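Uncharacterized protein (Staphylococcus aureus subsp. aureus Mu50, PDB 4EBG) is of unknown function but is probably secreted and belongs to a family with a cystatin-like fold in the NTF2 clan. Local coordinates at residues 24-37 and 49-62. Numbering follows the deposited sequence. Where two conformers were deposited one is given.
With PO4 (phosphate ion), chain D.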
# COMPACT_ATOMS: atom_id res chain seq x y z
N GLN B 24 -1.52 5.71 1.85
CA GLN B 24 -0.51 6.69 1.43
C GLN B 24 -0.97 7.19 0.08
O GLN B 24 -0.70 6.64 -0.97
CB GLN B 24 0.93 6.14 1.41
CG GLN B 24 1.99 7.11 0.84
CD GLN B 24 3.42 6.55 0.95
OE1 GLN B 24 3.60 5.36 1.24
NE2 GLN B 24 4.41 7.40 0.74
N ASN B 25 -1.67 8.33 0.10
CA ASN B 25 -2.45 8.77 -1.05
C ASN B 25 -1.66 9.41 -2.19
O ASN B 25 -2.24 9.80 -3.19
CB ASN B 25 -3.65 9.63 -0.62
CG ASN B 25 -3.25 10.97 -0.06
OD1 ASN B 25 -2.09 11.37 -0.12
ND2 ASN B 25 -4.24 11.69 0.49
N THR B 26 -0.34 9.47 -2.08
CA THR B 26 0.48 9.90 -3.21
C THR B 26 0.81 8.78 -4.18
O THR B 26 1.39 9.03 -5.25
CB THR B 26 1.78 10.54 -2.75
OG1 THR B 26 2.54 9.58 -2.04
CG2 THR B 26 1.54 11.76 -1.88
N ILE B 27 0.46 7.56 -3.85
CA ILE B 27 0.67 6.41 -4.73
C ILE B 27 -0.25 6.46 -5.94
O ILE B 27 -1.44 6.66 -5.83
CB ILE B 27 0.55 5.06 -3.94
CG1 ILE B 27 1.73 4.95 -2.96
CG2 ILE B 27 0.52 3.85 -4.86
CD1 ILE B 27 1.67 3.76 -2.03
N LYS B 28 0.37 6.28 -7.11
CA LYS B 28 -0.33 6.28 -8.38
C LYS B 28 -1.05 4.97 -8.62
O LYS B 28 -0.46 3.90 -8.48
CB LYS B 28 0.66 6.61 -9.52
CG LYS B 28 0.11 6.74 -10.91
CD LYS B 28 1.15 7.28 -11.89
CE LYS B 28 0.64 7.24 -13.34
NZ LYS B 28 -0.47 8.25 -13.47
N THR B 29 -2.31 5.06 -9.07
CA THR B 29 -3.19 3.88 -9.21
C THR B 29 -3.65 3.50 -10.62
O THR B 29 -4.47 2.60 -10.79
CB THR B 29 -4.39 4.02 -8.29
OG1 THR B 29 -5.16 5.13 -8.73
CG2 THR B 29 -3.95 4.25 -6.83
N ASP B 30 -3.06 4.16 -11.61
CA ASP B 30 -3.36 3.97 -13.03
C ASP B 30 -2.06 3.76 -13.79
O ASP B 30 -1.72 4.50 -14.73
CB ASP B 30 -4.21 5.11 -13.62
CG ASP B 30 -3.59 6.47 -13.52
OD1 ASP B 30 -2.70 6.75 -12.67
OD2 ASP B 30 -4.04 7.33 -14.32
N ILE B 31 -1.33 2.73 -13.38
CA ILE B 31 -0.05 2.40 -13.95
C ILE B 31 -0.30 1.75 -15.31
O ILE B 31 -1.09 0.80 -15.40
CB ILE B 31 0.77 1.46 -13.05
CG1 ILE B 31 0.96 2.03 -11.63
CG2 ILE B 31 2.09 1.08 -13.70
CD1 ILE B 31 1.71 3.35 -11.57
N LYS B 32 0.41 2.24 -16.32
CA LYS B 32 0.25 1.73 -17.69
C LYS B 32 1.59 1.24 -18.24
O LYS B 32 2.58 1.91 -18.13
CB LYS B 32 -0.29 2.83 -18.58
CG LYS B 32 -1.68 3.34 -18.17
CD LYS B 32 -2.09 4.62 -18.86
CE LYS B 32 -1.49 5.90 -18.27
NZ LYS B 32 -2.10 6.32 -16.94
N GLN B 33 1.54 0.09 -18.90
CA GLN B 33 2.73 -0.51 -19.50
C GLN B 33 3.43 0.47 -20.46
O GLN B 33 4.65 0.53 -20.52
CB GLN B 33 2.37 -1.82 -20.18
CG GLN B 33 3.54 -2.51 -20.85
CD GLN B 33 3.12 -3.85 -21.46
OE1 GLN B 33 2.09 -4.37 -21.12
NE2 GLN B 33 3.96 -4.41 -22.34
N GLU B 34 2.66 1.20 -21.26
CA GLU B 34 3.24 2.07 -22.29
C GLU B 34 3.92 3.32 -21.71
O GLU B 34 4.61 4.00 -22.41
CB GLU B 34 2.19 2.50 -23.31
CG GLU B 34 1.13 3.47 -22.77
CD GLU B 34 -0.15 2.79 -22.28
OE1 GLU B 34 -0.09 1.56 -21.92
OE2 GLU B 34 -1.22 3.50 -22.27
N ASP B 35 3.77 3.57 -20.42
CA ASP B 35 4.45 4.63 -19.71
C ASP B 35 5.49 4.08 -18.73
O ASP B 35 5.99 4.81 -17.85
CB ASP B 35 3.45 5.50 -18.96
CG ASP B 35 2.52 6.26 -19.87
OD1 ASP B 35 2.88 6.52 -21.04
OD2 ASP B 35 1.42 6.60 -19.39
N SER B 36 5.79 2.79 -18.84
CA SER B 36 6.63 2.09 -17.87
C SER B 36 7.75 1.37 -18.63
O SER B 36 7.78 1.39 -19.89
CB SER B 36 5.78 1.11 -17.10
OG SER B 36 4.71 1.77 -16.40
N ASN B 37 8.64 0.74 -17.89
CA ASN B 37 9.66 -0.13 -18.42
C ASN B 37 9.36 -1.55 -18.00
O ASN B 37 9.05 -1.82 -16.85
CB ASN B 37 11.02 0.31 -17.94
CG ASN B 37 11.40 1.65 -18.49
OD1 ASN B 37 10.95 2.03 -19.59
ND2 ASN B 37 12.27 2.36 -17.77
N ILE B 49 9.46 -4.70 -13.67
CA ILE B 49 8.84 -3.51 -14.15
C ILE B 49 9.40 -2.30 -13.43
O ILE B 49 9.73 -2.38 -12.26
CB ILE B 49 7.29 -3.54 -14.11
CG1 ILE B 49 6.79 -3.60 -12.67
CG2 ILE B 49 6.79 -4.69 -14.99
CD1 ILE B 49 5.24 -3.52 -12.58
N GLY B 50 9.45 -1.19 -14.14
CA GLY B 50 9.81 0.10 -13.60
C GLY B 50 8.65 1.04 -13.88
O GLY B 50 8.26 1.24 -15.01
N ILE B 51 8.13 1.68 -12.81
CA ILE B 51 6.90 2.40 -12.91
C ILE B 51 6.99 3.72 -12.17
O ILE B 51 7.79 3.90 -11.26
CB ILE B 51 5.72 1.56 -12.33
CG1 ILE B 51 5.82 1.37 -10.83
CG2 ILE B 51 5.55 0.25 -13.06
CD1 ILE B 51 4.61 0.87 -10.14
N GLN B 52 6.09 4.62 -12.53
CA GLN B 52 5.91 5.87 -11.79
C GLN B 52 5.04 5.61 -10.56
O GLN B 52 3.83 5.67 -10.60
CB GLN B 52 5.26 6.96 -12.65
CG GLN B 52 5.24 8.32 -11.94
CD GLN B 52 4.31 9.34 -12.60
OE1 GLN B 52 3.76 9.13 -13.69
NE2 GLN B 52 4.09 10.39 -11.92
N LEU B 53 5.67 5.23 -9.45
CA LEU B 53 4.95 4.77 -8.27
C LEU B 53 4.16 5.89 -7.62
O LEU B 53 3.13 5.65 -7.04
CB LEU B 53 5.95 4.18 -7.28
CG LEU B 53 5.44 3.68 -5.94
CD1 LEU B 53 4.37 2.54 -6.13
CD2 LEU B 53 6.64 3.17 -5.10
N TYR B 54 4.70 7.10 -7.68
CA TYR B 54 4.10 8.25 -7.04
C TYR B 54 3.56 9.24 -8.03
O TYR B 54 4.22 9.59 -9.00
CB TYR B 54 5.10 8.89 -6.11
CG TYR B 54 5.63 7.98 -5.05
CD1 TYR B 54 4.86 7.68 -3.93
CD2 TYR B 54 6.90 7.42 -5.15
CE1 TYR B 54 5.37 6.86 -2.94
CE2 TYR B 54 7.41 6.60 -4.18
CZ TYR B 54 6.63 6.31 -3.08
OH TYR B 54 7.15 5.48 -2.11
N LYS B 55 2.36 9.76 -7.76
CA LYS B 55 1.72 10.67 -8.68
C LYS B 55 2.52 11.98 -8.80
O LYS B 55 2.52 12.61 -9.89
CB LYS B 55 0.27 10.95 -8.26
CG LYS B 55 -0.66 9.77 -8.32
CD LYS B 55 -2.03 10.17 -7.77
CE LYS B 55 -1.93 10.67 -6.34
NZ LYS B 55 -3.27 11.13 -5.86
N ASP B 56 3.21 12.35 -7.72
CA ASP B 56 3.95 13.61 -7.61
C ASP B 56 5.48 13.42 -7.63
O ASP B 56 6.22 14.21 -7.07
CB ASP B 56 3.49 14.38 -6.36
CG ASP B 56 3.57 13.55 -5.06
OD1 ASP B 56 3.86 12.33 -5.11
OD2 ASP B 56 3.33 14.12 -3.97
N ARG B 57 5.95 12.35 -8.27
CA ARG B 57 7.37 12.16 -8.55
C ARG B 57 7.54 11.54 -9.94
O ARG B 57 6.81 10.62 -10.32
CB ARG B 57 7.99 11.22 -7.51
CG ARG B 57 7.84 11.61 -6.05
CD ARG B 57 9.19 12.08 -5.54
NE ARG B 57 10.12 10.97 -5.46
CZ ARG B 57 11.43 11.06 -5.68
NH1 ARG B 57 11.99 12.21 -6.01
NH2 ARG B 57 12.18 9.99 -5.58
N GLU B 58 8.54 11.97 -10.67
CA GLU B 58 8.80 11.43 -11.97
C GLU B 58 9.57 10.10 -11.91
O GLU B 58 9.58 9.31 -12.85
CB GLU B 58 9.64 12.48 -12.66
CG GLU B 58 9.86 12.32 -14.05
CD GLU B 58 10.36 13.64 -14.68
OE1 GLU B 58 11.02 14.52 -13.98
OE2 GLU B 58 10.05 13.77 -15.86
N LYS B 59 10.27 9.92 -10.80
CA LYS B 59 11.16 8.78 -10.63
C LYS B 59 10.52 7.44 -10.91
O LYS B 59 9.38 7.19 -10.54
CB LYS B 59 11.72 8.78 -9.21
CG LYS B 59 12.66 7.64 -8.93
CD LYS B 59 13.43 7.82 -7.66
CE LYS B 59 14.32 6.61 -7.38
NZ LYS B 59 14.94 6.68 -6.03
N MSE B 60 11.30 6.57 -11.55
CA MSE B 60 10.90 5.18 -11.79
C MSE B 60 11.30 4.34 -10.58
O MSE B 60 12.43 4.41 -10.12
CB MSE B 60 11.58 4.55 -13.02
CG MSE B 60 11.17 5.02 -14.42
SE MSE B 60 9.32 4.66 -14.89
CE MSE B 60 8.53 6.34 -14.26
N TYR B 61 10.38 3.49 -10.15
CA TYR B 61 10.60 2.53 -9.08
C TYR B 61 10.43 1.14 -9.67
O TYR B 61 9.45 0.89 -10.38
CB TYR B 61 9.63 2.76 -7.93
CG TYR B 61 9.89 4.06 -7.24
CD1 TYR B 61 9.46 5.28 -7.75
CD2 TYR B 61 10.57 4.07 -6.06
CE1 TYR B 61 9.70 6.48 -7.12
CE2 TYR B 61 10.81 5.29 -5.39
CZ TYR B 61 10.37 6.47 -5.96
OH TYR B 61 10.58 7.67 -5.32
N TYR B 62 11.35 0.22 -9.36
CA TYR B 62 11.39 -1.10 -9.97
C TYR B 62 10.91 -2.17 -8.99
O TYR B 62 11.18 -2.10 -7.77
CB TYR B 62 12.80 -1.38 -10.48
CG TYR B 62 13.10 -0.60 -11.76
CD1 TYR B 62 13.53 0.70 -11.72
CD2 TYR B 62 12.94 -1.20 -13.01
CE1 TYR B 62 13.79 1.41 -12.90
CE2 TYR B 62 13.20 -0.53 -14.16
CZ TYR B 62 13.62 0.80 -14.10
OH TYR B 62 13.83 1.48 -15.30
P PO4 D . -0.85 9.91 -16.81
O1 PO4 D . 0.54 10.53 -16.62
O2 PO4 D . -1.07 9.99 -18.27
O3 PO4 D . -0.78 8.49 -16.26
O4 PO4 D . -1.82 10.81 -16.01
O HOH W 1 0.96 10.57 -13.69
O HOH W 2 4.73 4.17 -15.03
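N37 and G50 form an antiparallel hydrogen-bonded pair, N37 N to G50 O at 2.9 Å and G50 N to N37 O at 2.8 Å, where strands 37-41 and 46-52 lie side by side. The N37 amide nitrogen ND2 also donates a hydrogen bond to Y62 OH, which lies in the amide plane, 3.1 Å away; N37 OD1 accepts from V96 N. At the other end, the loop following helix 3-23 meets residues 53-55 through K55 N to T26 O (2.8 Å, 169° at the hydrogen) and K28 N to L53 O. Between these ends, I31 CG2 packs on I51 CG2 at 3.6 Å, the two side chains crossing at about a right angle. K28 CG stands anti to the backbone N of K28 (chi1 -176°), sending an extended chain past Q52 O until a bend at chi4 turns NZ to D30 and the phosphate. That ammonium forms a salt bridge with D30 OD1 at 2.8 Å, met from above the carboxylate plane, and also bonds phosphate O3; K32 NZ, bonded to D30 O, gives O3 a second bond. Water 1 links K28 NZ, Q52 OE1 and the phosphate, while water 2 joins S36 OG to Q52 N. Further out, N17 and N14 of helix 3-23 bond K28 O and I31 N, holding the loop against the helix. The phosphate probably comes from the crystallisation liquor, but two lysines meeting at one oxygen suggest a site that can hold an anion, its charge probably partly offset by D30.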